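PDB 6FSK: DyP-type peroxidase from Pleurotus ostreatus PC15, which probably uses its heme b cofactor to reduce peroxide while oxidising dyes and other substrates, as in other dye-decolorizing peroxidases. Local coordinates for residues R173-H186 with R355-Q367. The protein carries 1 engineered substitution. Numbering follows the deposited sequence.
With HEM (protoporphyrin IX containing Fe), chain C.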
ATOM      1  N   ARG A 173       9.823   3.167 -12.160  1.00 12.49           N
ATOM      2  CA  ARG A 173       9.704   4.568 -11.829  1.00 12.98           C
ATOM      3  C   ARG A 173       8.248   4.927 -11.582  1.00 13.90           C
ATOM      4  O   ARG A 173       7.372   4.557 -12.375  1.00 15.50           O
ATOM      5  CB  ARG A 173      10.284   5.470 -12.893  1.00 14.36           C
ATOM      6  CG  ARG A 173      10.482   6.922 -12.428  1.00 15.63           C
ATOM      7  CD  ARG A 173      10.981   7.770 -13.600  1.00 17.51           C
ATOM      8  NE  ARG A 173       9.887   8.063 -14.494  1.00 18.75           N
ATOM      9  CZ  ARG A 173       9.990   8.502 -15.749  1.00 24.52           C
ATOM     10  NH1 ARG A 173      11.200   8.795 -16.310  1.00 27.17           N
ATOM     11  NH2 ARG A 173       8.911   8.792 -16.405  1.00 24.16           N
ATOM     12  N   GLY A 174       8.016   5.716 -10.579  1.00 10.26           N
ATOM     13  CA  GLY A 174       6.710   6.306 -10.298  1.00 10.93           C
ATOM     14  C   GLY A 174       6.792   7.823 -10.532  1.00 11.51           C
ATOM     15  O   GLY A 174       7.850   8.486 -10.330  1.00 12.15           O
ATOM     16  N   ASP A 175       5.659   8.392 -10.888  1.00 11.15           N
ATOM     17  CA  ASP A 175       5.496   9.791 -11.100  1.00 12.59           C
ATOM     18  C   ASP A 175       4.109  10.214 -10.677  1.00 12.27           C
ATOM     19  O   ASP A 175       3.121   9.563 -11.082  1.00 13.42           O
ATOM     20  CB  ASP A 175       5.621  10.068 -12.584  1.00 13.61           C
ATOM     21  CG  ASP A 175       7.017   9.750 -13.094  1.00 15.59           C
ATOM     22  OD1 ASP A 175       7.931  10.616 -12.834  1.00 16.65           O
ATOM     23  OD2 ASP A 175       7.189   8.705 -13.748  1.00 16.84           O
ATOM     24  N   VAL A 176       4.019  11.254  -9.871  1.00 12.05           N
ATOM     25  CA  VAL A 176       2.686  11.741  -9.520  1.00 12.53           C
ATOM     26  C   VAL A 176       1.970  12.234 -10.789  1.00 13.82           C
ATOM     27  O   VAL A 176       2.594  12.562 -11.820  1.00 14.44           O
ATOM     28  CB  VAL A 176       2.739  12.815  -8.403  1.00 13.24           C
ATOM     29  CG1 VAL A 176       3.393  12.234  -7.128  1.00 12.29           C
ATOM     30  CG2 VAL A 176       3.346  14.094  -8.912  1.00 13.88           C
ATOM     31  N   ARG A 177       0.650  12.332 -10.698  1.00 13.35           N
ATOM     32  CA  ARG A 177      -0.128  12.745 -11.877  1.00 14.54           C
ATOM     33  C   ARG A 177      -0.059  14.269 -12.032  1.00 15.91           C
ATOM     34  O   ARG A 177       0.262  14.994 -11.117  1.00 16.53           O
ATOM     35  CB  ARG A 177      -1.535  12.189 -11.723  1.00 14.80           C
ATOM     36  CG  ARG A 177      -1.540  10.664 -11.905  1.00 15.16           C
ATOM     37  CD  ARG A 177      -2.896  10.018 -11.748  1.00 13.41           C
ATOM     38  NE  ARG A 177      -3.750  10.556 -12.803  1.00 13.61           N
ATOM     39  CZ  ARG A 177      -5.048  10.777 -12.686  1.00 14.19           C
ATOM     40  NH1 ARG A 177      -5.722  10.522 -11.555  1.00 16.98           N
ATOM     41  NH2 ARG A 177      -5.725  11.266 -13.730  1.00 14.88           N
ATOM     42  N   PRO A 178      -0.419  14.767 -13.199  1.00 20.81           N
ATOM     43  CA  PRO A 178      -0.344  16.236 -13.447  1.00 22.39           C
ATOM     44  C   PRO A 178      -1.384  17.073 -12.753  1.00 22.57           C
ATOM     45  O   PRO A 178      -2.530  16.631 -12.499  1.00 21.54           O
ATOM     46  CB  PRO A 178      -0.523  16.321 -14.969  1.00 23.69           C
ATOM     47  CG  PRO A 178      -1.029  15.041 -15.437  1.00 26.07           C
ATOM     48  CD  PRO A 178      -0.694  13.998 -14.417  1.00 25.43           C
ATOM     49  N   GLY A 179      -1.020  18.322 -12.461  1.00 23.39           N
ATOM     50  CA  GLY A 179      -2.011  19.254 -11.995  1.00 25.65           C
ATOM     51  C   GLY A 179      -2.717  18.938 -10.707  1.00 23.78           C
ATOM     52  O   GLY A 179      -2.109  18.423  -9.777  1.00 26.51           O
ATOM     53  N   ASP A 180      -4.014  19.254 -10.669  1.00 27.92           N
ATOM     54  CA  ASP A 180      -4.784  19.240  -9.416  1.00 32.79           C
ATOM     55  C   ASP A 180      -5.086  17.837  -8.936  1.00 27.88           C
ATOM     56  O   ASP A 180      -5.312  17.652  -7.733  1.00 31.94           O
ATOM     57  CB  ASP A 180      -6.088  20.112  -9.467  1.00 42.20           C
ATOM     58  CG  ASP A 180      -6.829  20.071 -10.848  1.00 56.35           C
ATOM     59  OD1 ASP A 180      -6.855  19.014 -11.544  1.00 58.81           O
ATOM     60  OD2 ASP A 180      -7.388  21.134 -11.242  1.00 63.44           O
ATOM     61  N   VAL A 181      -4.964  16.879  -9.846  1.00 24.63           N
ATOM     62  CA  VAL A 181      -5.117  15.441  -9.541  1.00 24.53           C
ATOM     63  C   VAL A 181      -3.788  14.720  -9.201  1.00 18.71           C
ATOM     64  O   VAL A 181      -3.730  13.490  -9.175  1.00 15.49           O
ATOM     65  CB  VAL A 181      -5.876  14.681 -10.629  1.00 24.88           C
ATOM     66  CG1 VAL A 181      -7.220  15.343 -10.858  1.00 32.54           C
ATOM     67  CG2 VAL A 181      -5.133  14.536 -11.948  1.00 25.24           C
ATOM     68  N   HIS A 182      -2.704  15.459  -8.950  1.00 17.09           N
ATOM     69  CA  HIS A 182      -1.463  14.857  -8.594  1.00 15.90           C
ATOM     70  C   HIS A 182      -1.479  13.743  -7.492  1.00 14.44           C
ATOM     71  O   HIS A 182      -0.732  12.781  -7.609  1.00 15.58           O
ATOM     72  CB  HIS A 182      -0.456  15.943  -8.208  1.00 16.50           C
ATOM     73  CG  HIS A 182      -0.726  16.536  -6.881  1.00 18.33           C
ATOM     74  ND1 HIS A 182      -1.513  17.649  -6.719  1.00 22.25           N
ATOM     75  CD2 HIS A 182      -0.339  16.166  -5.658  1.00 19.66           C
ATOM     76  CE1 HIS A 182      -1.551  17.969  -5.444  1.00 22.49           C
ATOM     77  NE2 HIS A 182      -0.847  17.090  -4.786  1.00 25.26           N
ATOM     78  N   ALA A 183      -2.336  13.829  -6.492  1.00 14.93           N
ATOM     79  CA  ALA A 183      -2.437  12.817  -5.432  1.00 12.97           C
ATOM     80  C   ALA A 183      -3.647  11.854  -5.658  1.00 12.33           C
ATOM     81  O   ALA A 183      -3.856  10.979  -4.781  1.00 15.36           O
ATOM     82  CB  ALA A 183      -2.572  13.458  -4.062  1.00 15.86           C
ATOM     83  N   HIS A 184      -4.243  11.885  -6.818  1.00 11.23           N
ATOM     84  CA  HIS A 184      -5.260  10.929  -7.159  1.00 12.22           C
ATOM     85  C   HIS A 184      -4.658   9.753  -7.888  1.00 11.36           C
ATOM     86  O   HIS A 184      -3.890   9.908  -8.814  1.00 12.04           O
ATOM     87  CB  HIS A 184      -6.309  11.573  -8.060  1.00 11.23           C
ATOM     88  CG  HIS A 184      -7.146  12.627  -7.369  1.00 12.03           C
ATOM     89  ND1 HIS A 184      -8.524  12.627  -7.391  1.00 13.27           N
ATOM     90  CD2 HIS A 184      -6.777  13.752  -6.735  1.00 13.97           C
ATOM     91  CE1 HIS A 184      -8.967  13.701  -6.749  1.00 14.81           C
ATOM     92  NE2 HIS A 184      -7.930  14.383  -6.301  1.00 14.81           N
ATOM     93  N   GLU A 185      -5.029   8.553  -7.431  1.00 10.80           N
ATOM     94  CA  GLU A 185      -4.608   7.325  -8.160  1.00 11.74           C
ATOM     95  C   GLU A 185      -5.259   7.288  -9.527  1.00 12.18           C
ATOM     96  O   GLU A 185      -6.160   8.093  -9.765  1.00 11.49           O
ATOM     97  CB  GLU A 185      -4.768   6.089  -7.306  1.00 12.64           C
ATOM     98  CG  GLU A 185      -6.181   5.881  -6.822  1.00 12.54           C
ATOM     99  CD  GLU A 185      -7.071   5.529  -7.906  1.00 13.33           C
ATOM    100  OE1 GLU A 185      -8.225   6.021  -7.951  1.00 14.26           O
ATOM    101  OE2 GLU A 185      -6.711   4.665  -8.797  1.00 11.50           O
ATOM    102  N   HIS A 186      -4.786   6.423 -10.422  1.00 10.65           N
ATOM    103  CA  HIS A 186      -5.227   6.513 -11.842  1.00 10.21           C
ATOM    104  C   HIS A 186      -6.711   6.271 -12.098  1.00 10.35           C
ATOM    105  O   HIS A 186      -7.218   6.726 -13.161  1.00 10.09           O
ATOM    106  CB  HIS A 186      -4.370   5.610 -12.692  1.00 10.20           C
ATOM    107  CG  HIS A 186      -3.103   6.247 -13.159  1.00  9.38           C
ATOM    108  ND1 HIS A 186      -3.108   7.241 -14.107  1.00 10.11           N
ATOM    109  CD2 HIS A 186      -1.810   6.139 -12.757  1.00 10.13           C
ATOM    110  CE1 HIS A 186      -1.872   7.681 -14.320  1.00 10.66           C
ATOM    111  NE2 HIS A 186      -1.070   7.037 -13.498  1.00 10.60           N
ATOM    112  N   ARG A 355       0.872   3.261   4.138  1.00  9.21           N
ATOM    113  CA  ARG A 355       1.080   3.187   2.664  1.00  9.52           C
ATOM    114  C   ARG A 355       1.880   4.339   2.136  1.00  9.86           C
ATOM    115  O   ARG A 355       1.730   5.504   2.575  1.00 10.66           O
ATOM    116  CB  ARG A 355      -0.255   3.175   1.957  1.00 10.10           C
ATOM    117  CG  ARG A 355      -1.044   1.944   2.221  1.00 11.26           C
ATOM    118  CD  ARG A 355      -2.514   2.063   1.814  1.00 11.47           C
ATOM    119  NE  ARG A 355      -3.205   3.101   2.597  1.00 11.68           N
ATOM    120  CZ  ARG A 355      -3.868   4.108   2.038  1.00 10.23           C
ATOM    121  NH1 ARG A 355      -4.026   4.220   0.710  1.00 10.15           N
ATOM    122  NH2 ARG A 355      -4.375   5.017   2.810  1.00 10.44           N
ATOM    123  N   ARG A 356       2.784   4.056   1.201  1.00 10.55           N
ATOM    124  CA  ARG A 356       3.640   5.073   0.592  1.00 11.22           C
ATOM    125  C   ARG A 356       3.544   4.917  -0.963  1.00 13.45           C
ATOM    126  O   ARG A 356       4.595   4.990  -1.611  1.00 15.51           O
ATOM    127  CB  ARG A 356       5.083   4.985   1.053  1.00 11.93           C
ATOM    128  CG  ARG A 356       5.287   5.060   2.517  1.00 11.64           C
ATOM    129  CD  ARG A 356       5.011   6.448   3.081  1.00 12.42           C
ATOM    130  NE  ARG A 356       5.304   6.511   4.486  1.00 12.82           N
ATOM    131  CZ  ARG A 356       4.654   7.223   5.410  1.00 14.05           C
ATOM    132  NH1 ARG A 356       3.620   7.949   5.118  1.00 14.96           N
ATOM    133  NH2 ARG A 356       5.080   7.177   6.686  1.00 15.28           N
ATOM    134  N   GLY A 357       2.357   4.721  -1.501  1.00 14.92           N
ATOM    135  CA  GLY A 357       2.191   4.534  -2.976  1.00 13.95           C
ATOM    136  C   GLY A 357       2.578   5.717  -3.791  1.00 15.81           C
ATOM    137  O   GLY A 357       2.570   6.897  -3.328  1.00 17.82           O
ATOM    138  N   ILE A 358       2.970   5.425  -5.001  1.00 11.33           N
ATOM    139  CA  ILE A 358       3.079   6.465  -5.992  1.00 10.05           C
ATOM    140  C   ILE A 358       2.537   5.864  -7.307  1.00 10.58           C
ATOM    141  O   ILE A 358       2.770   4.702  -7.626  1.00 10.36           O
ATOM    142  CB  ILE A 358       4.562   6.980  -6.173  1.00 10.39           C
ATOM    143  CG1 ILE A 358       4.642   8.231  -7.062  1.00 12.58           C
ATOM    144  CG2 ILE A 358       5.530   5.914  -6.645  1.00 11.88           C
ATOM    145  CD1 ILE A 358       5.994   8.943  -7.074  1.00 12.70           C
ATOM    146  N   GLN A 359       1.944   6.724  -8.101  1.00  9.77           N
ATOM    147  CA  GLN A 359       1.416   6.331  -9.353  1.00 10.19           C
ATOM    148  C   GLN A 359       2.531   6.081 -10.380  1.00 10.31           C
ATOM    149  O   GLN A 359       3.650   6.541 -10.204  1.00  9.81           O
ATOM    150  CB  GLN A 359       0.501   7.414  -9.904  1.00 10.55           C
ATOM    151  CG  GLN A 359      -0.621   7.961  -8.999  1.00 11.39           C
ATOM    152  CD  GLN A 359      -0.227   9.191  -8.216  1.00 12.50           C
ATOM    153  OE1 GLN A 359       0.883   9.293  -7.742  1.00 10.81           O
ATOM    154  NE2 GLN A 359      -1.116  10.111  -8.099  1.00 12.39           N
ATOM    155  N   PHE A 360       2.175   5.342 -11.453  1.00  8.51           N
ATOM    156  CA  PHE A 360       3.056   5.311 -12.614  1.00  9.41           C
ATOM    157  C   PHE A 360       2.262   5.394 -13.885  1.00  8.64           C
ATOM    158  O   PHE A 360       1.088   4.975 -13.921  1.00  9.37           O
ATOM    159  CB  PHE A 360       4.022   4.134 -12.617  1.00  9.29           C
ATOM    160  CG  PHE A 360       3.353   2.815 -12.949  1.00  8.98           C
ATOM    161  CD1 PHE A 360       2.766   2.034 -11.967  1.00  8.75           C
ATOM    162  CD2 PHE A 360       3.323   2.341 -14.273  1.00 10.45           C
ATOM    163  CE1 PHE A 360       2.182   0.797 -12.288  1.00  9.75           C
ATOM    164  CE2 PHE A 360       2.747   1.113 -14.567  1.00 10.73           C
ATOM    165  CZ  PHE A 360       2.206   0.349 -13.579  1.00  9.85           C
ATOM    166  N   GLY A 361       2.953   5.821 -14.968  1.00 10.05           N
ATOM    167  CA  GLY A 361       2.290   5.823 -16.264  1.00 10.91           C
ATOM    168  C   GLY A 361       1.708   7.066 -16.711  1.00 10.85           C
ATOM    169  O   GLY A 361       1.465   7.976 -15.911  1.00 11.71           O
ATOM    170  N   PRO A 362       1.441   7.164 -18.028  1.00 10.71           N
ATOM    171  CA  PRO A 362       0.831   8.335 -18.614  1.00 11.37           C
ATOM    172  C   PRO A 362      -0.681   8.452 -18.341  1.00 11.89           C
ATOM    173  O   PRO A 362      -1.331   7.489 -17.986  1.00 12.38           O
ATOM    174  CB  PRO A 362       1.124   8.137 -20.112  1.00 11.99           C
ATOM    175  CG  PRO A 362       1.017   6.682 -20.264  1.00 11.25           C
ATOM    176  CD  PRO A 362       1.588   6.099 -19.010  1.00 10.78           C
ATOM    177  N   GLU A 363      -1.228   9.632 -18.640  1.00 11.55           N
ATOM    178  CA  GLU A 363      -2.703   9.838 -18.537  1.00 12.11           C
ATOM    179  C   GLU A 363      -3.385   9.016 -19.642  1.00 11.90           C
ATOM    180  O   GLU A 363      -2.734   8.656 -20.677  1.00 13.09           O
ATOM    181  CB  GLU A 363      -2.998  11.315 -18.679  1.00 13.33           C
ATOM    182  CG  GLU A 363      -2.466  12.153 -17.520  1.00 15.37           C
ATOM    183  CD  GLU A 363      -3.099  11.692 -16.231  1.00 16.76           C
ATOM    184  OE1 GLU A 363      -4.380  11.820 -16.061  1.00 15.80           O
ATOM    185  OE2 GLU A 363      -2.418  11.111 -15.388  1.00 14.98           O
ATOM    186  N   VAL A 364      -4.658   8.697 -19.493  1.00 11.59           N
ATOM    187  CA  VAL A 364      -5.447   7.943 -20.504  1.00 11.69           C
ATOM    188  C   VAL A 364      -5.530   8.822 -21.783  1.00 11.57           C
ATOM    189  O   VAL A 364      -5.804   9.998 -21.664  1.00 13.74           O
ATOM    190  CB  VAL A 364      -6.822   7.642 -19.942  1.00 14.01           C
ATOM    191  CG1 VAL A 364      -7.776   7.059 -21.003  1.00 14.64           C
ATOM    192  CG2 VAL A 364      -6.647   6.700 -18.724  1.00 12.46           C
ATOM    193  N   THR A 365      -5.252   8.176 -22.901  1.00 12.72           N
ATOM    194  CA  THR A 365      -5.226   8.913 -24.169  1.00 13.68           C
ATOM    195  C   THR A 365      -6.624   8.969 -24.817  1.00 14.13           C
ATOM    196  O   THR A 365      -7.546   8.243 -24.454  1.00 15.33           O
ATOM    197  CB  THR A 365      -4.330   8.250 -25.205  1.00 14.22           C
ATOM    198  OG1 THR A 365      -4.829   6.981 -25.494  1.00 14.83           O
ATOM    199  CG2 THR A 365      -2.841   8.080 -24.688  1.00 15.67           C
ATOM    200  N   SER A 366      -6.781   9.931 -25.745  1.00 14.62           N
ATOM    201  CA  SER A 366      -8.072   9.997 -26.487  1.00 14.99           C
ATOM    202  C   SER A 366      -8.431   8.701 -27.120  1.00 13.97           C
ATOM    203  O   SER A 366      -9.608   8.286 -27.105  1.00 16.30           O
ATOM    204  CB  SER A 366      -7.940  11.121 -27.618  1.00 17.15           C
ATOM    205  OG  SER A 366      -7.775  12.347 -26.955  1.00 23.49           O
ATOM    206  N   GLN A 367      -7.473   7.957 -27.674  1.00 12.85           N
ATOM    207  CA  GLN A 367      -7.780   6.704 -28.352  1.00 15.41           C
ATOM    208  C   GLN A 367      -8.230   5.651 -27.315  1.00 15.36           C
ATOM    209  O   GLN A 367      -9.133   4.833 -27.590  1.00 15.26           O
ATOM    210  CB  GLN A 367      -6.614   6.118 -29.122  1.00 17.67           C
ATOM    211  CG  GLN A 367      -6.983   4.941 -29.982  1.00 21.30           C
ATOM    212  CD  GLN A 367      -7.895   5.361 -31.170  1.00 25.82           C
ATOM    213  OE1 GLN A 367      -7.578   6.293 -31.878  1.00 27.30           O
ATOM    214  NE2 GLN A 367      -9.056   4.752 -31.290  1.00 28.88           N
TER
HETATM  215  CHA HEM C 501      -7.327   3.241   0.955  1.00  9.86           C
HETATM  216  CHB HEM C 501      -6.993   2.974  -3.847  1.00  8.76           C
HETATM  217  CHC HEM C 501      -4.417  -1.066  -3.377  1.00  8.84           C
HETATM  218  CHD HEM C 501      -5.007  -0.984   1.431  1.00  8.61           C
HETATM  219  C1A HEM C 501      -7.475   3.562  -0.395  1.00  9.30           C
HETATM  220  C2A HEM C 501      -8.150   4.708  -0.921  1.00  9.75           C
HETATM  221  C3A HEM C 501      -8.019   4.666  -2.254  1.00  9.96           C
HETATM  222  C4A HEM C 501      -7.331   3.447  -2.556  1.00  9.12           C
HETATM  223  CMA HEM C 501      -8.611   5.614  -3.239  1.00 10.35           C
HETATM  224  CAA HEM C 501      -8.894   5.740  -0.089  1.00  9.79           C
HETATM  225  CBA HEM C 501      -8.128   6.982   0.347  1.00 11.28           C
HETATM  226  CGA HEM C 501      -7.078   6.690   1.386  1.00 12.05           C
HETATM  227  O1A HEM C 501      -7.401   6.479   2.556  1.00 12.34           O
HETATM  228  O2A HEM C 501      -5.876   6.699   1.020  1.00 13.22           O
HETATM  229  C1B HEM C 501      -6.258   1.834  -4.183  1.00 10.33           C
HETATM  230  C2B HEM C 501      -5.868   1.446  -5.461  1.00 10.51           C
HETATM  231  C3B HEM C 501      -5.106   0.324  -5.377  1.00  8.52           C
HETATM  232  C4B HEM C 501      -5.070   0.014  -3.940  1.00  8.47           C
HETATM  233  CMB HEM C 501      -6.259   2.127  -6.749  1.00 11.73           C
HETATM  234  CAB HEM C 501      -4.443  -0.541  -6.378  1.00  9.00           C
HETATM  235  CBB HEM C 501      -4.127  -0.129  -7.586  1.00  8.64           C
HETATM  236  C1C HEM C 501      -4.389  -1.492  -2.085  1.00  8.59           C
HETATM  237  C2C HEM C 501      -3.834  -2.658  -1.541  1.00  9.24           C
HETATM  238  C3C HEM C 501      -4.010  -2.677  -0.188  1.00  9.19           C
HETATM  239  C4C HEM C 501      -4.649  -1.426   0.142  1.00  7.88           C
HETATM  240  CMC HEM C 501      -3.125  -3.703  -2.360  1.00 10.22           C
HETATM  241  CAC HEM C 501      -3.707  -3.688   0.861  1.00  8.70           C
HETATM  242  CBC HEM C 501      -3.635  -5.014   0.624  1.00  9.94           C
HETATM  243  C1D HEM C 501      -5.644   0.236   1.676  1.00  8.40           C
HETATM  244  C2D HEM C 501      -5.827   0.717   3.080  1.00  8.41           C
HETATM  245  C3D HEM C 501      -6.450   1.946   2.921  1.00  8.91           C
HETATM  246  C4D HEM C 501      -6.670   2.107   1.493  1.00  9.28           C
HETATM  247  CMD HEM C 501      -5.402   0.079   4.342  1.00  8.16           C
HETATM  248  CAD HEM C 501      -6.950   2.887   4.012  1.00  9.28           C
HETATM  249  CBD HEM C 501      -8.313   2.532   4.517  1.00  9.78           C
HETATM  250  CGD HEM C 501      -8.718   3.401   5.682  1.00  9.52           C
HETATM  251  O1D HEM C 501      -9.853   3.922   5.548  1.00 10.65           O
HETATM  252  O2D HEM C 501      -7.935   3.633   6.581  1.00 11.04           O
HETATM  253  NA  HEM C 501      -7.050   2.706  -1.413  1.00  9.36           N
HETATM  254  NB  HEM C 501      -5.843   0.919  -3.274  1.00  8.58           N
HETATM  255  NC  HEM C 501      -5.013  -0.794  -1.022  1.00  8.57           N
HETATM  256  ND  HEM C 501      -6.224   1.055   0.798  1.00  8.41           N
HETATM  257 FE   HEM C 501      -6.109   0.944  -1.223  1.00  9.01          FE
HETATM  258  O   HOH W   1       5.615   6.865 -14.634  1.00 20.28           O
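The two outermost strands of the DyP-type antiparallel sheet, 166-175 and 354-360, meet here at their C-terminal ends. Their end segments 173-175 and 358-360 cross at 104° and share one backbone hydrogen bond, from D175 N to Q359 O (2.8 Å). G174 packs its CA against that carbonyl. A water joins D175 OD2 to G361 N, while D175 OD1 is hydrogen-bonded to H143. Beyond the crossing, the loop 176-186 folds over Q359 and leads to the heme pocket, which E185 and R355 line. Q359 bends at chi2 (93°), which turns its amide into this loop. Its NE2 donates to H182 O (2.7 Å) and H184 O (2.9 Å), approaching both from above their carbonyl planes. OE1 lies against V176 CA. The R177 guanidinium plane stands steeply to this amide, and the R177 CD methylene lies over one face of the H186 ring, toward its rim. V181 CG2 lies over a face of the guanidinium itself. Replacing R177 with an alanine takes the CD methylene from H186 and would probably leave the E363 carboxylate without its charged mate. R177 grips E363 side-on, the two groups nearly coplanar: NE meets OE2 at 3.0 Å and NH2 meets OE1 at 2.7 Å, both almost straight and on syn lone pairs.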